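Local coordinates for protein pectate lyase/Amb allergen (Acidovorax citrulli, PDB 4HWV) that probably cleaves pectate by calcium-dependent elimination, as a secreted right-handed parallel beta-helix enzyme of polysaccharide lyase family 1, at residues A13-I18 with G485-R490; R82-I87 with L170-D175. All blocks are in the same frame, centred on the assembly; numbering follows the deposited sequence.

Interaction 1 (A13-I18 with G485-R490)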
loop_
_atom_site.group_PDB
_atom_site.type_symbol
_atom_site.label_atom_id
_atom_site.label_comp_id
_atom_site.label_asym_id
_atom_site.label_seq_id
_atom_site.Cartn_x
_atom_site.Cartn_y
_atom_site.Cartn_z
ATOM N N ALA A 13 -18.834 -22.176 0.592
ATOM C CA ALA A 13 -19.149 -22.707 1.914
ATOM C C ALA A 13 -19.480 -21.592 2.908
ATOM O O ALA A 13 -18.965 -20.491 2.801
ATOM C CB ALA A 13 -17.983 -23.546 2.432
ATOM N N PRO A 14 -20.338 -21.882 3.892
ATOM C CA PRO A 14 -20.572 -20.914 4.963
ATOM C C PRO A 14 -19.261 -20.528 5.646
ATOM O O PRO A 14 -18.366 -21.355 5.827
ATOM C CB PRO A 14 -21.462 -21.693 5.938
ATOM C CG PRO A 14 -22.180 -22.663 5.088
ATOM C CD PRO A 14 -21.175 -23.086 4.045
ATOM N N ALA A 15 -19.152 -19.267 6.029
ATOM C CA ALA A 15 -17.967 -18.787 6.729
ATOM C C ALA A 15 -17.668 -19.654 7.952
ATOM O O ALA A 15 -18.573 -20.027 8.707
ATOM C CB ALA A 15 -18.171 -17.357 7.144
ATOM N N GLY A 16 -16.394 -19.984 8.142
ATOM C CA GLY A 16 -15.991 -20.761 9.298
ATOM C C GLY A 16 -16.169 -22.256 9.168
ATOM O O GLY A 16 -16.026 -22.968 10.160
ATOM N N SER A 17 -16.447 -22.753 7.968
ATOM C CA SER A 17 -16.763 -24.167 7.811
ATOM C C SER A 17 -15.847 -24.960 6.879
ATOM O O SER A 17 -15.910 -26.187 6.886
ATOM C CB SER A 17 -18.207 -24.339 7.352
ATOM O OG SER A 17 -18.344 -24.071 5.965
ATOM N N ILE A 18 -15.002 -24.310 6.077
ATOM C CA ILE A 18 -14.156 -25.080 5.168
ATOM C C ILE A 18 -13.269 -26.084 5.927
ATOM O O ILE A 18 -12.877 -25.847 7.072
ATOM C CB ILE A 18 -13.273 -24.152 4.282
ATOM C CG1 ILE A 18 -12.729 -24.893 3.064
ATOM C CG2 ILE A 18 -12.139 -23.506 5.088
ATOM C CD1 ILE A 18 -13.776 -25.243 2.025
ATOM N N GLY A 485 -18.237 -17.854 1.865
ATOM C CA GLY A 485 -18.944 -16.589 1.866
ATOM C C GLY A 485 -18.509 -15.720 3.031
ATOM O O GLY A 485 -17.764 -16.159 3.911
ATOM N N PRO A 486 -18.975 -14.468 3.053
ATOM C CA PRO A 486 -18.580 -13.562 4.133
ATOM C C PRO A 486 -19.173 -13.998 5.466
ATOM O O PRO A 486 -20.227 -14.641 5.514
ATOM C CB PRO A 486 -19.185 -12.220 3.701
ATOM C CG PRO A 486 -20.320 -12.596 2.837
ATOM C CD PRO A 486 -19.891 -13.825 2.099
ATOM N N ALA A 487 -18.486 -13.655 6.544
ATOM C CA ALA A 487 -18.976 -13.960 7.882
ATOM C C ALA A 487 -20.249 -13.173 8.129
ATOM O O ALA A 487 -20.383 -12.051 7.646
ATOM C CB ALA A 487 -17.931 -13.604 8.910
ATOM N N GLU A 488 -21.196 -13.778 8.840
ATOM C CA GLU A 488 -22.364 -13.035 9.309
ATOM C C GLU A 488 -21.905 -11.976 10.310
ATOM O O GLU A 488 -20.918 -12.165 11.029
ATOM C CB GLU A 488 -23.406 -13.963 9.949
ATOM N N PRO A 489 -22.598 -10.836 10.343
ATOM C CA PRO A 489 -22.260 -9.833 11.353
ATOM C C PRO A 489 -22.365 -10.418 12.759
ATOM O O PRO A 489 -23.198 -11.295 13.009
ATOM C CB PRO A 489 -23.329 -8.761 11.135
ATOM C CG PRO A 489 -23.651 -8.876 9.675
ATOM C CD PRO A 489 -23.631 -10.354 9.409
ATOM N N ARG A 490 -21.509 -9.949 13.660
ATOM C CA ARG A 490 -21.532 -10.433 15.028
ATOM C C ARG A 490 -22.790 -9.904 15.714
ATOM O O ARG A 490 -23.234 -8.772 15.468
ATOM C CB ARG A 490 -20.268 -10.001 15.781
ATOM C CG ARG A 490 -18.958 -10.594 15.211
ATOM C CD ARG A 490 -18.967 -12.139 15.186
ATOM N NE ARG A 490 -18.716 -12.743 16.501
ATOM C CZ ARG A 490 -18.991 -14.009 16.816
ATOM N NH1 ARG A 490 -19.549 -14.820 15.921
ATOM N NH2 ARG A 490 -18.714 -14.467 18.032
HETATM O O HOH W 1 -21.067 -17.258 5.147
#

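Interaction 2 (R82-I87 with L170-D175)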
loop_
_atom_site.group_PDB
_atom_site.type_symbol
_atom_site.label_atom_id
_atom_site.label_comp_id
_atom_site.label_asym_id
_atom_site.label_seq_id
_atom_site.Cartn_x
_atom_site.Cartn_y
_atom_site.Cartn_z
ATOM N N ARG A 82 -8.745 -21.464 12.981
ATOM C CA ARG A 82 -9.460 -20.583 12.069
ATOM C C ARG A 82 -9.094 -19.140 12.369
ATOM O O ARG A 82 -9.038 -18.740 13.531
ATOM C CB ARG A 82 -10.970 -20.810 12.157
ATOM C CG ARG A 82 -11.342 -22.232 11.774
ATOM C CD ARG A 82 -12.826 -22.435 11.520
ATOM N NE ARG A 82 -13.088 -23.849 11.269
ATOM C CZ ARG A 82 -13.073 -24.425 10.068
ATOM N NH1 ARG A 82 -12.816 -23.727 8.962
ATOM N NH2 ARG A 82 -13.307 -25.727 9.986
ATOM N N ILE A 83 -8.808 -18.375 11.315
ATOM C CA ILE A 83 -8.371 -16.992 11.473
ATOM C C ILE A 83 -9.570 -16.056 11.319
ATOM O O ILE A 83 -10.185 -15.992 10.250
ATOM C CB ILE A 83 -7.316 -16.605 10.409
ATOM C CG1 ILE A 83 -6.193 -17.657 10.346
ATOM C CG2 ILE A 83 -6.829 -15.155 10.637
ATOM C CD1 ILE A 83 -5.449 -17.861 11.642
ATOM N N ARG A 84 -9.909 -15.355 12.398
ATOM C CA ARG A 84 -10.988 -14.375 12.387
ATOM C C ARG A 84 -10.420 -12.980 12.235
ATOM O O ARG A 84 -9.787 -12.457 13.151
ATOM C CB ARG A 84 -11.847 -14.447 13.660
ATOM C CG ARG A 84 -13.085 -13.557 13.568
ATOM C CD ARG A 84 -13.938 -13.476 14.835
ATOM N NE ARG A 84 -14.498 -14.742 15.290
ATOM C CZ ARG A 84 -15.519 -15.363 14.710
ATOM N NH1 ARG A 84 -16.065 -14.867 13.603
ATOM N NH2 ARG A 84 -15.981 -16.494 15.222
ATOM N N GLY A 85 -10.657 -12.375 11.081
ATOM C CA GLY A 85 -10.185 -11.021 10.841
ATOM C C GLY A 85 -8.684 -10.947 10.617
ATOM O O GLY A 85 -8.074 -11.854 10.019
ATOM N N THR A 86 -8.091 -9.852 11.078
ATOM C CA THR A 86 -6.691 -9.561 10.799
ATOM C C THR A 86 -5.791 -9.820 12.002
ATOM O O THR A 86 -6.048 -9.321 13.094
ATOM C CB THR A 86 -6.515 -8.096 10.405
ATOM O OG1 THR A 86 -7.169 -7.864 9.152
ATOM C CG2 THR A 86 -5.023 -7.740 10.306
ATOM N N ILE A 87 -4.720 -10.584 11.783
ATOM C CA ILE A 87 -3.703 -10.817 12.798
ATOM C C ILE A 87 -2.406 -10.134 12.372
ATOM O O ILE A 87 -1.804 -10.503 11.367
ATOM C CB ILE A 87 -3.478 -12.324 13.024
ATOM C CG1 ILE A 87 -4.783 -12.938 13.545
ATOM C CG2 ILE A 87 -2.297 -12.555 13.981
ATOM C CD1 ILE A 87 -4.710 -14.407 13.879
ATOM N N LEU A 170 -6.903 -21.938 8.662
ATOM C CA LEU A 170 -8.020 -21.787 7.734
ATOM C C LEU A 170 -8.658 -20.425 7.957
ATOM O O LEU A 170 -9.198 -20.157 9.023
ATOM C CB LEU A 170 -9.063 -22.907 7.944
ATOM C CG LEU A 170 -8.540 -24.342 7.765
ATOM C CD1 LEU A 170 -9.630 -25.343 8.124
ATOM C CD2 LEU A 170 -7.998 -24.646 6.357
ATOM N N GLY A 171 -8.548 -19.538 6.981
ATOM C CA GLY A 171 -9.188 -18.241 7.124
ATOM C C GLY A 171 -10.704 -18.345 7.187
ATOM O O GLY A 171 -11.295 -19.169 6.490
ATOM N N ILE A 172 -11.330 -17.479 7.991
ATOM C CA ILE A 172 -12.789 -17.368 7.996
ATOM C C ILE A 172 -13.254 -16.301 7.005
ATOM O O ILE A 172 -12.785 -15.154 7.032
ATOM C CB ILE A 172 -13.303 -16.975 9.398
ATOM C CG1 ILE A 172 -12.999 -18.101 10.394
ATOM C CG2 ILE A 172 -14.790 -16.626 9.362
ATOM C CD1 ILE A 172 -13.194 -17.706 11.849
ATOM N N GLY A 173 -14.190 -16.659 6.129
ATOM C CA GLY A 173 -14.859 -15.618 5.350
ATOM C C GLY A 173 -13.976 -15.025 4.265
ATOM O O GLY A 173 -13.145 -15.708 3.658
ATOM N N THR A 174 -14.162 -13.738 4.016
ATOM C CA THR A 174 -13.495 -13.078 2.902
ATOM C C THR A 174 -12.434 -12.088 3.356
ATOM O O THR A 174 -11.823 -11.417 2.527
ATOM C CB THR A 174 -14.521 -12.336 2.035
ATOM O OG1 THR A 174 -15.239 -11.411 2.859
ATOM C CG2 THR A 174 -15.513 -13.322 1.389
ATOM N N ASP A 175 -12.191 -11.994 4.663
ATOM C CA ASP A 175 -11.287 -10.971 5.181
ATOM C C ASP A 175 -10.301 -11.479 6.227
ATOM O O ASP A 175 -9.809 -10.703 7.050
ATOM C CB ASP A 175 -12.087 -9.777 5.705
ATOM C CG ASP A 175 -12.961 -10.129 6.885
ATOM O OD1 ASP A 175 -13.137 -11.321 7.198
ATOM O OD2 ASP A 175 -13.494 -9.187 7.495
HETATM O O HOH W 2 -12.935 -21.050 8.015
HETATM O O HOH W 3 -12.327 -13.253 8.938
HETATM O O HOH W 4 -9.746 -8.402 8.432
#

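Interaction 1 (A13-I18 with G485-R490)
The amide of G485 donates to the carbonyl oxygen of A13, with G485 N 2.9 Å from A13 O. The N-H...O angle is 158°, and the donor lies nearly on the line of the C=O bond. Beyond this single direct bond the two segments diverge, and a water continues the link, accepting from A15 N at 2.9 Å and donating to P486 O at 2.8 Å. P486 has no amide hydrogen to give, so its carbonyl is what it offers here.

The apolar part of the contact is small. The methyl of A15 points at the other segment: A15 CB lies 3.6 Å from A487 CA and 4.2 Å from A487 CB. It also lies against G485 O, a buried carbonyl that finds no partner in the model. Alanine suits this place because a single methyl fits against the backbone, and G485 has no side chain to crowd the ring of P486 that follows it.

A15 and G16 are the two central residues of the type II turn from P14 to S17. Its P14 O accepts from S17 OG at 2.7 Å, besides a weak bond from S17 N. G16 takes the positive phi of that turn, and its amide is bound by E484.

Both segments are irregular: 13-18 lies in a loop ahead of strand 44-47, while the loop holding 485-490 follows helix 470-477, so the contact ties regions near the two ends of the chain together at the surface.

Interaction 2 (R82-I87 with L170-D175)
R82 and I83 bridge L170 and G171 in parallel register, with I83 N donating to L170 O and I83 O accepting from I172 N, both at 2.9 Å. The donor of the first bond stands well above the carbonyl plane, 37° out of it, and R82 CA makes a short C-H...O contact to the same L170 O.

Beside this backbone pairing, R82 runs extended from CG to NE across the side chain of L170, and its NH1 comes within 3.7 Å of L170 CD1. The guanidinium meets that methyl obliquely, through NH1, CZ and NH2, while NH1 donates to I18 O and to a water that in turn donates to G171 O.

I172 turns its side chain toward the first segment. CG1 lies beside the backbone N (chi1 -65°), which brings I172 CG1 3.5 Å from I83 O and 3.8 Å from R82 CB. Its CD1 lies over one face of the R84 guanidinium and 4.0 Å from R84 CB.

Past the strands the two segments separate. G85 and G173 both have positive phi, which glycine takes easily; G173 occupies the type II' turn from I172 to D175. One water joins G85 N, I172 O and D175 OD1, and a second joins T86 OG1 and D175 O.

The chemistry changes along the contact: direct amide bonds where successive beta-helix coils stack, then water-mediated hydrogen bonds at the turn, with the aliphatic groups of L170 and I172 packed against the guanidinium groups of R82 and R84.

Interaction 2 belongs to the partly buried body of the beta-helix, where neighbouring coils pair by regular backbone bonds. Interaction 1 is a surface contact of two irregular segments, with one direct bond, one water and little apolar area. The two touch, their centres about 10 Å apart. Besides the R82 link to I18, L170 CD1 packs 3.4 Å from I18 O, and E484, next to 485-490, binds G173 of one contact as well as G16 and I18 of the other. R490 NH1 lies 4.0 Å from R84 NH2, a close pair of like charges. Segments near both ends of the chain thus pack beside the paired coils of interaction 2, away from the calcium site.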